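Local coordinates for LRR receptor-like serine/threonine-protein kinase RGI3 (Arabidopsis thaliana, PDB 5HZ0) that acts with related receptors as a receptor for RGF peptide hormones, which maintain the root stem cell niche, through the extracellular leucine-rich repeat domain seen in this chain, at residues A[460-464]-A[481-486]; A[516-522]-A[542-548]; A[523-529]-A[548-554]; A[594-598]-A[618-622]. The protein carries 5 engineered substitutions. All blocks are in the same frame, centred on the assembly; numbering follows the deposited sequence.

Contact 1 (A[460-464]-A[481-486]); sequences GSLLG and LSSTLP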
# COMPACT_ATOMS: atom_id res chain seq x y z
N GLY A 460 -30.28 -24.85 -1.01
CA GLY A 460 -30.79 -25.29 0.28
C GLY A 460 -31.16 -24.15 1.18
O GLY A 460 -31.43 -23.04 0.73
N SER A 461 -31.17 -24.42 2.48
CA SER A 461 -31.68 -23.48 3.45
C SER A 461 -30.54 -22.76 4.15
O SER A 461 -29.37 -23.05 3.91
CB SER A 461 -32.58 -24.19 4.45
OG SER A 461 -32.84 -23.36 5.57
N LEU A 462 -30.90 -21.83 5.03
CA LEU A 462 -29.95 -20.90 5.62
C LEU A 462 -30.22 -20.80 7.12
O LEU A 462 -31.31 -20.42 7.54
CB LEU A 462 -30.12 -19.52 4.95
CG LEU A 462 -29.06 -18.44 5.19
CD1 LEU A 462 -27.80 -18.71 4.37
CD2 LEU A 462 -29.61 -17.05 4.91
N LEU A 463 -29.24 -21.16 7.95
CA LEU A 463 -29.47 -21.17 9.40
C LEU A 463 -28.55 -20.22 10.17
O LEU A 463 -27.41 -19.95 9.75
CB LEU A 463 -29.31 -22.58 9.97
CG LEU A 463 -30.26 -23.75 9.66
CD1 LEU A 463 -31.40 -23.38 8.75
CD2 LEU A 463 -29.46 -24.90 9.07
N GLY A 464 -29.03 -19.72 11.31
CA GLY A 464 -28.23 -18.90 12.19
C GLY A 464 -27.05 -19.66 12.78
O GLY A 464 -25.97 -19.09 12.95
N LEU A 481 -30.46 -20.29 -3.02
CA LEU A 481 -30.86 -20.45 -1.61
C LEU A 481 -32.38 -20.39 -1.38
O LEU A 481 -33.09 -19.62 -2.03
CB LEU A 481 -30.17 -19.39 -0.73
CG LEU A 481 -28.64 -19.42 -0.60
CD1 LEU A 481 -28.16 -18.34 0.37
CD2 LEU A 481 -28.13 -20.80 -0.18
N SER A 482 -32.89 -21.21 -0.46
CA SER A 482 -34.34 -21.28 -0.25
C SER A 482 -34.79 -21.41 1.20
O SER A 482 -34.00 -21.31 2.15
CB SER A 482 -34.98 -22.39 -1.10
OG SER A 482 -34.77 -23.67 -0.52
N SER A 483 -36.09 -21.67 1.34
CA SER A 483 -36.85 -21.56 2.58
C SER A 483 -36.74 -20.18 3.21
O SER A 483 -36.59 -19.19 2.51
CB SER A 483 -36.42 -22.64 3.58
OG SER A 483 -37.29 -22.64 4.70
N THR A 484 -36.73 -20.11 4.54
CA THR A 484 -36.93 -18.83 5.20
C THR A 484 -35.66 -18.25 5.78
O THR A 484 -34.77 -18.99 6.20
CB THR A 484 -37.97 -18.94 6.33
OG1 THR A 484 -37.61 -20.01 7.20
CG2 THR A 484 -39.37 -19.19 5.77
N LEU A 485 -35.58 -16.93 5.80
CA LEU A 485 -34.51 -16.24 6.50
C LEU A 485 -34.69 -16.53 7.99
O LEU A 485 -35.68 -16.14 8.60
CB LEU A 485 -34.57 -14.74 6.19
CG LEU A 485 -33.57 -13.78 6.86
CD1 LEU A 485 -32.14 -14.14 6.55
CD2 LEU A 485 -33.86 -12.37 6.41
N PRO A 486 -33.71 -17.23 8.58
CA PRO A 486 -33.87 -17.77 9.93
C PRO A 486 -33.94 -16.66 10.98
O PRO A 486 -33.35 -15.60 10.79
CB PRO A 486 -32.59 -18.59 10.12
CG PRO A 486 -31.58 -17.88 9.29
CD PRO A 486 -32.34 -17.42 8.07
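The ring of Pro486 is the nearest thing to a flat group in this contact, and it meets the backbone of Leu462. CB, CG and CD of the ring gather round the carbonyl, with Pro486 CG 3.1 Å from Leu462 O. The same CG also lies 3.7 Å from Gly464 N. Leu462 is the side chain that links the two loops. Its CG is anti to the backbone N (chi1 -168°), and with this torsion its two methyls touch different partners. Leu462 CD1 meets Leu481 CD1 at 4.0 Å. The other branch, CD2, is shared: it is 4.2 Å from Leu485 CD1 and also touches CD of the proline ring. Leu462 and Leu485 run side by side and point the same way. Ile438 and Phe476 add to the apolar surroundings of Leu462. Ser482 N donates to Gly460 O at 2.6 Å with a nearly straight N-H (165°). Just beyond, Ser461 CA makes a CA-H...O contact with Ser482 O at 3.4 Å. Residues 481-486 occupy the positions of the plant LxGxIP consensus, with Ser483 at the glycine and Leu485 at the isoleucine. The contact thus joins the loops after the short strands 459-460 and 480-481 of two successive repeats. Its chemistry implies a division of labour: one backbone bond joins the loops at Gly460, and apolar packing holds them round Leu462.

Contact 2 (A[516-522]-A[542-548]); sequences CRSLQLL and SLAISLN. With NAG (2-acetamido-2-deoxy-beta-D-glucopyranose), chain D.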
# COMPACT_ATOMS: atom_id res chain seq x y z
N CYS A 516 -30.12 -6.79 14.80
CA CYS A 516 -28.84 -6.56 14.16
C CYS A 516 -28.63 -5.06 14.24
O CYS A 516 -29.08 -4.32 13.38
CB CYS A 516 -28.88 -7.00 12.70
SG CYS A 516 -29.28 -8.75 12.42
N ARG A 517 -27.83 -4.64 15.21
CA ARG A 517 -27.80 -3.23 15.59
C ARG A 517 -26.79 -2.49 14.75
O ARG A 517 -26.73 -1.27 14.77
CB ARG A 517 -27.44 -3.10 17.07
CG ARG A 517 -27.58 -1.69 17.64
CD ARG A 517 -29.05 -1.27 17.81
NE ARG A 517 -29.85 -2.33 18.41
CZ ARG A 517 -30.99 -2.15 19.07
NH1 ARG A 517 -31.49 -0.93 19.23
NH2 ARG A 517 -31.64 -3.20 19.57
N SER A 518 -25.96 -3.24 14.05
CA SER A 518 -24.90 -2.64 13.26
C SER A 518 -25.24 -2.54 11.77
O SER A 518 -24.42 -2.09 10.98
CB SER A 518 -23.59 -3.38 13.48
OG SER A 518 -23.23 -3.33 14.85
N LEU A 519 -26.46 -2.92 11.40
CA LEU A 519 -26.73 -3.14 9.98
C LEU A 519 -26.92 -1.83 9.23
O LEU A 519 -27.88 -1.10 9.45
CB LEU A 519 -28.00 -3.97 9.85
CG LEU A 519 -28.15 -4.81 8.59
CD1 LEU A 519 -26.89 -5.62 8.36
CD2 LEU A 519 -29.35 -5.72 8.74
N GLN A 520 -25.96 -1.53 8.36
CA GLN A 520 -26.00 -0.38 7.46
C GLN A 520 -26.71 -0.68 6.13
O GLN A 520 -27.42 0.17 5.58
CB GLN A 520 -24.59 0.17 7.22
CG GLN A 520 -23.95 0.79 8.47
CD GLN A 520 -22.45 1.07 8.30
OE1 GLN A 520 -21.96 1.19 7.18
NE2 GLN A 520 -21.73 1.15 9.41
N LEU A 521 -26.51 -1.88 5.60
CA LEU A 521 -27.00 -2.19 4.27
C LEU A 521 -27.75 -3.49 4.32
O LEU A 521 -27.23 -4.48 4.82
CB LEU A 521 -25.83 -2.28 3.27
CG LEU A 521 -26.15 -2.56 1.79
CD1 LEU A 521 -25.16 -1.87 0.88
CD2 LEU A 521 -26.16 -4.07 1.49
N LEU A 522 -28.98 -3.48 3.80
CA LEU A 522 -29.76 -4.71 3.71
C LEU A 522 -30.37 -4.89 2.33
O LEU A 522 -31.22 -4.10 1.90
CB LEU A 522 -30.84 -4.78 4.80
CG LEU A 522 -31.78 -5.99 4.69
CD1 LEU A 522 -31.02 -7.30 4.92
CD2 LEU A 522 -32.94 -5.87 5.65
N SER A 542 -29.22 2.29 12.53
CA SER A 542 -28.00 2.14 11.76
C SER A 542 -28.23 1.99 10.25
O SER A 542 -27.31 2.25 9.47
CB SER A 542 -27.18 0.96 12.29
OG SER A 542 -28.00 -0.19 12.44
N LEU A 543 -29.44 1.59 9.84
CA LEU A 543 -29.69 1.39 8.41
C LEU A 543 -29.48 2.71 7.71
O LEU A 543 -30.21 3.66 7.92
CB LEU A 543 -31.12 0.91 8.17
CG LEU A 543 -31.34 -0.61 8.14
CD1 LEU A 543 -32.79 -0.95 7.90
CD2 LEU A 543 -30.46 -1.22 7.07
N ALA A 544 -28.48 2.75 6.85
CA ALA A 544 -27.97 4.02 6.34
C ALA A 544 -27.73 3.97 4.85
O ALA A 544 -28.28 4.78 4.10
CB ALA A 544 -26.70 4.43 7.08
N ILE A 545 -26.84 3.07 4.45
CA ILE A 545 -26.43 2.99 3.06
C ILE A 545 -27.58 2.62 2.13
O ILE A 545 -27.92 3.37 1.23
CB ILE A 545 -25.31 1.97 2.86
CG1 ILE A 545 -24.09 2.31 3.74
CG2 ILE A 545 -24.94 1.90 1.40
CD1 ILE A 545 -22.94 1.33 3.57
N SER A 546 -28.17 1.45 2.36
CA SER A 546 -29.22 0.98 1.47
C SER A 546 -30.19 0.01 2.13
O SER A 546 -29.81 -0.77 3.00
CB SER A 546 -28.59 0.33 0.23
OG SER A 546 -29.57 -0.28 -0.57
N LEU A 547 -31.46 0.09 1.72
CA LEU A 547 -32.46 -0.92 2.04
C LEU A 547 -33.22 -1.24 0.75
O LEU A 547 -33.93 -0.39 0.18
CB LEU A 547 -33.42 -0.46 3.16
CG LEU A 547 -34.68 -1.27 3.50
CD1 LEU A 547 -34.35 -2.67 4.00
CD2 LEU A 547 -35.57 -0.54 4.52
N ASN A 548 -33.05 -2.48 0.28
CA ASN A 548 -33.67 -2.94 -0.95
C ASN A 548 -34.58 -4.11 -0.62
O ASN A 548 -34.12 -5.18 -0.23
CB ASN A 548 -32.56 -3.34 -1.95
CG ASN A 548 -33.07 -3.55 -3.36
OD1 ASN A 548 -34.25 -3.83 -3.59
ND2 ASN A 548 -32.15 -3.45 -4.34
C1 NAG D . -32.59 -3.64 -5.71
C2 NAG D . -31.61 -2.86 -6.57
C3 NAG D . -31.85 -3.11 -8.07
C4 NAG D . -31.84 -4.61 -8.36
C5 NAG D . -32.95 -5.22 -7.50
C6 NAG D . -33.15 -6.72 -7.68
C7 NAG D . -30.77 -0.57 -6.08
C8 NAG D . -31.20 0.81 -5.65
N2 NAG D . -31.75 -1.47 -6.20
O3 NAG D . -30.87 -2.42 -8.81
O4 NAG D . -31.93 -4.97 -9.75
O5 NAG D . -32.66 -4.99 -6.14
O6 NAG D . -31.95 -7.43 -7.41
O7 NAG D . -29.59 -0.80 -6.31
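Gln520 O faces two backbone amides of 542-548, where adjacent repeats of the leucine-rich repeat solenoid lay their parallel strands side by side. Ala544 N bonds to it at 3.1 Å. Ile545 N gives a second, weak bond at 3.2 Å. The two amides fit one extra residue in this turn: Leu519 to Leu522 is a step of three, Leu543 to Leu547 a step of four. Regular strand pairing follows. Leu522 N donates to Ser546 O at 2.9 Å, and Asn548 N donates to Leu522 O.

Side chains then pack in two layers. Leu522 and Leu547 lie side by side, pointing the same way into the solenoid core, with Leu522 CD2 3.9 Å from Leu547 CD1. Both have CG anti to the backbone N (chi1 175° and 171°), and their second torsions agree as well, which keeps the two chains alongside each other. On the other face Leu521 CD1 meets Ile545 CG2 at 3.8 Å. At the start of the turn, Ser542 OG sits between two carbonyls, Arg517 O at 2.9 Å and Leu519 O. It has one proton to offer them.

Farther out, the stack continues on both flanks. Leu498 of strand 497-499 touches Leu522, and Leu571 of strand 570-572 touches Leu547. Asn548 lies next to Asp572, and its OD1 is held by Ser550. The other end of that amide carries the glycan: Asn548 ND2 is bonded covalently to C1 of the sugar, at 1.5 Å.

Contact 3 (A[523-529]-A[548-554]); sequences NLGENDF and NLSCNRF. With NAG (2-acetamido-2-deoxy-beta-D-glucopyranose), chain D.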
# COMPACT_ATOMS: atom_id res chain seq x y z
N ASN A 523 -29.92 -5.92 1.62
CA ASN A 523 -30.48 -6.24 0.33
C ASN A 523 -31.19 -7.58 0.32
O ASN A 523 -30.57 -8.63 0.39
CB ASN A 523 -29.40 -6.24 -0.74
CG ASN A 523 -29.98 -6.17 -2.14
OD1 ASN A 523 -31.19 -6.33 -2.32
ND2 ASN A 523 -29.14 -5.94 -3.13
N LEU A 524 -32.52 -7.51 0.29
CA LEU A 524 -33.43 -8.64 0.12
C LEU A 524 -34.04 -8.76 -1.27
O LEU A 524 -34.99 -9.52 -1.47
CB LEU A 524 -34.50 -8.65 1.21
CG LEU A 524 -33.91 -8.71 2.61
CD1 LEU A 524 -35.00 -8.84 3.66
CD2 LEU A 524 -32.91 -9.87 2.71
N GLY A 525 -33.58 -7.95 -2.21
CA GLY A 525 -34.16 -7.93 -3.54
C GLY A 525 -34.21 -9.24 -4.31
O GLY A 525 -33.38 -10.11 -4.10
N GLU A 526 -35.19 -9.37 -5.20
CA GLU A 526 -35.33 -10.56 -6.05
C GLU A 526 -35.38 -11.87 -5.27
O GLU A 526 -34.51 -12.73 -5.39
CB GLU A 526 -34.19 -10.62 -7.04
CG GLU A 526 -34.46 -9.93 -8.33
CD GLU A 526 -33.31 -10.11 -9.29
OE1 GLU A 526 -33.37 -11.07 -10.08
OE2 GLU A 526 -32.36 -9.30 -9.25
N ASN A 527 -36.42 -12.01 -4.47
CA ASN A 527 -36.68 -13.25 -3.79
C ASN A 527 -38.17 -13.51 -3.86
O ASN A 527 -38.88 -12.87 -4.64
CB ASN A 527 -36.18 -13.20 -2.34
CG ASN A 527 -34.69 -13.53 -2.22
OD1 ASN A 527 -34.31 -14.69 -2.32
ND2 ASN A 527 -33.86 -12.51 -1.98
N ASP A 528 -38.62 -14.51 -3.12
CA ASP A 528 -40.03 -14.81 -2.94
C ASP A 528 -40.65 -14.34 -1.62
O ASP A 528 -41.64 -14.92 -1.18
CB ASP A 528 -40.38 -16.25 -3.29
CG ASP A 528 -41.82 -16.41 -3.68
OD1 ASP A 528 -42.36 -15.48 -4.33
OD2 ASP A 528 -42.43 -17.45 -3.34
N PHE A 529 -40.00 -13.42 -0.91
CA PHE A 529 -40.58 -12.90 0.34
C PHE A 529 -42.03 -12.41 0.19
O PHE A 529 -42.43 -11.84 -0.84
CB PHE A 529 -39.74 -11.75 0.89
CG PHE A 529 -38.39 -12.17 1.34
CD1 PHE A 529 -38.23 -12.99 2.45
CD2 PHE A 529 -37.26 -11.76 0.65
CE1 PHE A 529 -36.98 -13.37 2.86
CE2 PHE A 529 -36.01 -12.16 1.05
CZ PHE A 529 -35.87 -12.96 2.16
N ASN A 548 -33.05 -2.48 0.28
CA ASN A 548 -33.67 -2.94 -0.95
C ASN A 548 -34.58 -4.11 -0.62
O ASN A 548 -34.12 -5.18 -0.23
CB ASN A 548 -32.56 -3.34 -1.95
CG ASN A 548 -33.07 -3.55 -3.36
OD1 ASN A 548 -34.25 -3.83 -3.59
ND2 ASN A 548 -32.15 -3.45 -4.34
N LEU A 549 -35.89 -3.87 -0.69
CA LEU A 549 -36.91 -4.90 -0.56
C LEU A 549 -37.53 -5.34 -1.89
O LEU A 549 -38.47 -6.12 -1.91
CB LEU A 549 -37.96 -4.51 0.49
CG LEU A 549 -37.37 -4.32 1.90
CD1 LEU A 549 -38.44 -3.87 2.89
CD2 LEU A 549 -36.65 -5.58 2.44
N SER A 550 -37.02 -4.81 -3.00
CA SER A 550 -37.68 -4.91 -4.32
C SER A 550 -37.80 -6.33 -4.88
O SER A 550 -37.18 -7.27 -4.37
CB SER A 550 -36.94 -4.07 -5.36
OG SER A 550 -35.76 -4.76 -5.77
N CYS A 551 -38.65 -6.46 -5.90
CA CYS A 551 -38.88 -7.73 -6.60
C CYS A 551 -39.18 -8.92 -5.68
O CYS A 551 -38.63 -10.01 -5.83
CB CYS A 551 -37.72 -8.01 -7.54
SG CYS A 551 -37.25 -6.56 -8.51
N ASN A 552 -40.07 -8.69 -4.72
CA ASN A 552 -40.62 -9.73 -3.87
C ASN A 552 -42.14 -9.67 -4.00
O ASN A 552 -42.68 -9.01 -4.88
CB ASN A 552 -40.23 -9.51 -2.40
CG ASN A 552 -38.83 -10.00 -2.08
OD1 ASN A 552 -38.53 -11.17 -2.24
ND2 ASN A 552 -37.99 -9.10 -1.61
N ARG A 553 -42.83 -10.41 -3.14
CA ARG A 553 -44.29 -10.34 -2.99
C ARG A 553 -44.87 -9.51 -1.82
O ARG A 553 -45.96 -9.81 -1.35
CB ARG A 553 -44.95 -11.71 -3.13
CG ARG A 553 -44.84 -12.23 -4.55
CD ARG A 553 -45.47 -13.60 -4.70
NE ARG A 553 -44.83 -14.63 -3.88
CZ ARG A 553 -45.41 -15.23 -2.85
NH1 ARG A 553 -46.65 -14.91 -2.49
NH2 ARG A 553 -44.75 -16.16 -2.16
N PHE A 554 -44.10 -8.59 -1.24
CA PHE A 554 -44.59 -7.85 -0.07
C PHE A 554 -45.96 -7.19 -0.31
O PHE A 554 -46.25 -6.68 -1.40
CB PHE A 554 -43.56 -6.81 0.39
CG PHE A 554 -42.27 -7.40 0.89
CD1 PHE A 554 -42.25 -8.22 2.02
CD2 PHE A 554 -41.07 -7.13 0.23
CE1 PHE A 554 -41.06 -8.76 2.48
CE2 PHE A 554 -39.89 -7.67 0.69
CZ PHE A 554 -39.88 -8.49 1.81
C1 NAG D . -32.59 -3.64 -5.71
C2 NAG D . -31.61 -2.86 -6.57
C3 NAG D . -31.85 -3.11 -8.07
C4 NAG D . -31.84 -4.61 -8.36
C5 NAG D . -32.95 -5.22 -7.50
C6 NAG D . -33.15 -6.72 -7.68
C7 NAG D . -30.77 -0.57 -6.08
C8 NAG D . -31.20 0.81 -5.65
N2 NAG D . -31.75 -1.47 -6.20
O3 NAG D . -30.87 -2.42 -8.81
O4 NAG D . -31.93 -4.97 -9.75
O5 NAG D . -32.66 -4.99 -6.14
O6 NAG D . -31.95 -7.43 -7.41
O7 NAG D . -29.59 -0.80 -6.31
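Asp528 turns its carboxylate towards Arg553 by placing CG opposite the backbone N (chi1 -155°), and Arg553 bends at chi3 (-62°) to meet it. The result is a side-on salt bridge with two hydrogen bonds. Arg553 NE reaches Asp528 OD1 at 2.7 Å. OD1 lies in the guanidinium plane, while NE meets it on the syn side but tilted from the carboxylate plane. Arg553 NH2 reaches Asp528 OD2 at 2.9 Å from above the carboxylate plane.

Asn552 has CG anti to its carbonyl carbon (chi1 -81°), which carries its amide inward. Its ND2 donates to Leu524 O of the preceding repeat at 3.0 Å, and to Leu549 O of its own. Leu524 O also accepts Asn527 ND2, and the two amides come from opposite faces of the carbonyl plane. Leu524 O and Leu549 O are thus each held by asparagine side chains.

Near the strands, Leu524 N donates to Asn548 O at 2.9 Å. Asn523 and Asn548 lie side by side with nearly parallel amides, and each OD1 closes an Asx turn. Glu526 OE2 accepts from O6 of the sugar on Asn548 at 2.7 Å. Deeper in, Phe529 CB rests 3.4 Å from Phe554 CZ, while Arg553 N donates to Phe529 O.

The pattern repeats on both flanks: Asn527 ND2 also donates to Leu500 O, and Asn576 ND2 to Leu549 O. This is the asparagine ladder of leucine-rich repeats, one asparagine a turn, with Phe529 and Phe554 packed beside it.

Contact 4 (A[594-598]-A[618-622]); sequences LNISY and DLASN. With NAG (2-acetamido-2-deoxy-beta-D-glucopyranose), chain E.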
# COMPACT_ATOMS: atom_id res chain seq x y z
N LEU A 594 -35.20 7.04 -4.07
CA LEU A 594 -36.42 6.35 -3.67
C LEU A 594 -37.01 5.67 -4.88
O LEU A 594 -37.27 6.34 -5.87
CB LEU A 594 -37.44 7.35 -3.11
CG LEU A 594 -38.80 6.74 -2.75
CD1 LEU A 594 -38.61 5.58 -1.79
CD2 LEU A 594 -39.77 7.78 -2.16
N ASN A 595 -37.19 4.35 -4.84
CA ASN A 595 -37.87 3.67 -5.92
C ASN A 595 -39.12 2.95 -5.39
O ASN A 595 -39.01 1.94 -4.67
CB ASN A 595 -36.90 2.70 -6.61
CG ASN A 595 -37.42 2.18 -7.94
OD1 ASN A 595 -38.63 2.21 -8.18
ND2 ASN A 595 -36.52 1.66 -8.80
N ILE A 596 -40.29 3.53 -5.69
CA ILE A 596 -41.62 3.00 -5.35
C ILE A 596 -42.44 2.37 -6.49
O ILE A 596 -43.61 2.03 -6.31
CB ILE A 596 -42.48 4.01 -4.54
CG1 ILE A 596 -42.50 5.40 -5.21
CG2 ILE A 596 -41.97 4.13 -3.11
CD1 ILE A 596 -43.18 5.47 -6.54
N SER A 597 -41.84 2.28 -7.67
CA SER A 597 -42.55 1.88 -8.88
C SER A 597 -43.05 0.44 -8.87
O SER A 597 -42.61 -0.38 -8.08
CB SER A 597 -41.65 2.09 -10.10
OG SER A 597 -40.67 1.08 -10.20
N TYR A 598 -43.99 0.15 -9.76
CA TYR A 598 -44.64 -1.16 -9.83
C TYR A 598 -45.14 -1.66 -8.48
O TYR A 598 -44.79 -2.75 -8.04
CB TYR A 598 -43.77 -2.18 -10.56
CG TYR A 598 -43.45 -1.75 -11.97
CD1 TYR A 598 -44.28 -2.08 -13.04
CD2 TYR A 598 -42.32 -0.97 -12.23
CE1 TYR A 598 -43.99 -1.66 -14.34
CE2 TYR A 598 -42.02 -0.55 -13.51
CZ TYR A 598 -42.85 -0.90 -14.56
OH TYR A 598 -42.54 -0.48 -15.83
N ASP A 618 -42.67 6.18 -12.80
CA ASP A 618 -42.72 5.53 -11.49
C ASP A 618 -44.08 5.68 -10.83
O ASP A 618 -44.55 4.76 -10.15
CB ASP A 618 -41.67 6.10 -10.56
CG ASP A 618 -40.34 5.41 -10.71
OD1 ASP A 618 -40.09 4.84 -11.79
OD2 ASP A 618 -39.54 5.44 -9.74
N LEU A 619 -44.71 6.85 -11.01
CA LEU A 619 -46.05 7.07 -10.49
C LEU A 619 -47.08 6.41 -11.40
O LEU A 619 -48.18 6.08 -10.98
CB LEU A 619 -46.37 8.57 -10.38
CG LEU A 619 -45.36 9.54 -9.77
CD1 LEU A 619 -46.00 10.91 -9.64
CD2 LEU A 619 -44.86 9.06 -8.42
N ALA A 620 -46.71 6.22 -12.66
CA ALA A 620 -47.65 5.67 -13.63
C ALA A 620 -47.83 4.15 -13.47
O ALA A 620 -48.85 3.59 -13.90
CB ALA A 620 -47.23 6.03 -15.05
N SER A 621 -46.85 3.50 -12.84
CA SER A 621 -46.91 2.05 -12.59
C SER A 621 -47.62 1.69 -11.28
O SER A 621 -47.77 0.52 -10.96
CB SER A 621 -45.51 1.42 -12.61
OG SER A 621 -44.65 2.05 -11.68
N ASN A 622 -48.04 2.71 -10.54
CA ASN A 622 -48.79 2.50 -9.31
C ASN A 622 -50.32 2.56 -9.50
O ASN A 622 -50.81 2.48 -10.62
CB ASN A 622 -48.32 3.44 -8.20
CG ASN A 622 -47.05 2.97 -7.54
OD1 ASN A 622 -47.08 2.13 -6.64
ND2 ASN A 622 -45.92 3.51 -7.98
C1 NAG E . -35.13 1.71 -8.43
C2 NAG E . -34.46 0.65 -9.32
C3 NAG E . -32.93 0.69 -9.27
C4 NAG E . -32.39 2.11 -9.39
C5 NAG E . -33.15 3.03 -8.43
C6 NAG E . -32.76 4.49 -8.58
C7 NAG E . -35.22 -1.61 -9.84
C8 NAG E . -35.79 -2.89 -9.31
N2 NAG E . -34.94 -0.67 -8.94
O3 NAG E . -32.44 -0.02 -10.37
O4 NAG E . -30.99 2.12 -9.21
O5 NAG E . -34.54 2.96 -8.70
O6 NAG E . -33.18 4.96 -9.85
O7 NAG E . -35.00 -1.45 -11.04
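Ser621 lies over one face of the Tyr598 ring, with its CB 3.7 Å from the centroid and only 8° off the normal, a CH-pi contact. The same side chain turns its hydroxyl to the backbone. Ser621 OG accepts from Tyr598 N at 2.8 Å in a nearly straight bond (174°), and donates to Asp618 O. With OG between the backbone N and the carbonyl carbon (chi1 56°), it can serve both. The Tyr598 ring also stacks with His575.

Asn622 and Ile596 cross at about a right angle. Asn622 ND2 donates to Ile596 O at 3.2 Å, from above that carbonyl plane, although the oxygen lies in the plane of the amide. The same nitrogen bonds to Asp618 O at 2.9 Å, this time in the carbonyl plane. Ile596 CD1 passes 3.7 Å from Asn622 ND2 and reaches on towards Leu619. Asn622 thus bridges to the preceding turn in a way resembling Asn552.

Asp618 and Asn595 are also set nearly crosswise. Asn595 OD1 takes both Ser597 N and Ser597 OG, closing an Asx turn. Asn595 ND2 carries an N-linked sugar, bonded to its C1. Strand 593-595 is the last of the parallel run, and helix 616-620 and the residues after it pack beyond it.

The chemistry is consistent with closing the end of the parallel strands: the side chains of Ser621 and Asn622 bond to the backbone of 594-598, beside CH-pi and apolar contacts.

Overall arrangement
All four contacts join successive turns in the C-terminal part of the leucine-rich repeat solenoid. Contacts 2 and 3 are consecutive stretches of the same two repeats and share Asn548. Contact 2 covers the strands, contact 3 the asparagine ladder beyond, and their centres are about 15 Å apart. Both touch the sugar on Asn548. Contact 4 is about 15 Å from contact 3, centre to centre, and carries its own sugar on Asn595; Asp572, between them, bonds to both sugars. Contact 1 joins an earlier pair of turns, also about 15 Å from contact 3 and about 30 Å from contact 4 between centres. The peptide recognition motifs, which end at Arg404, all precede these contacts in the chain.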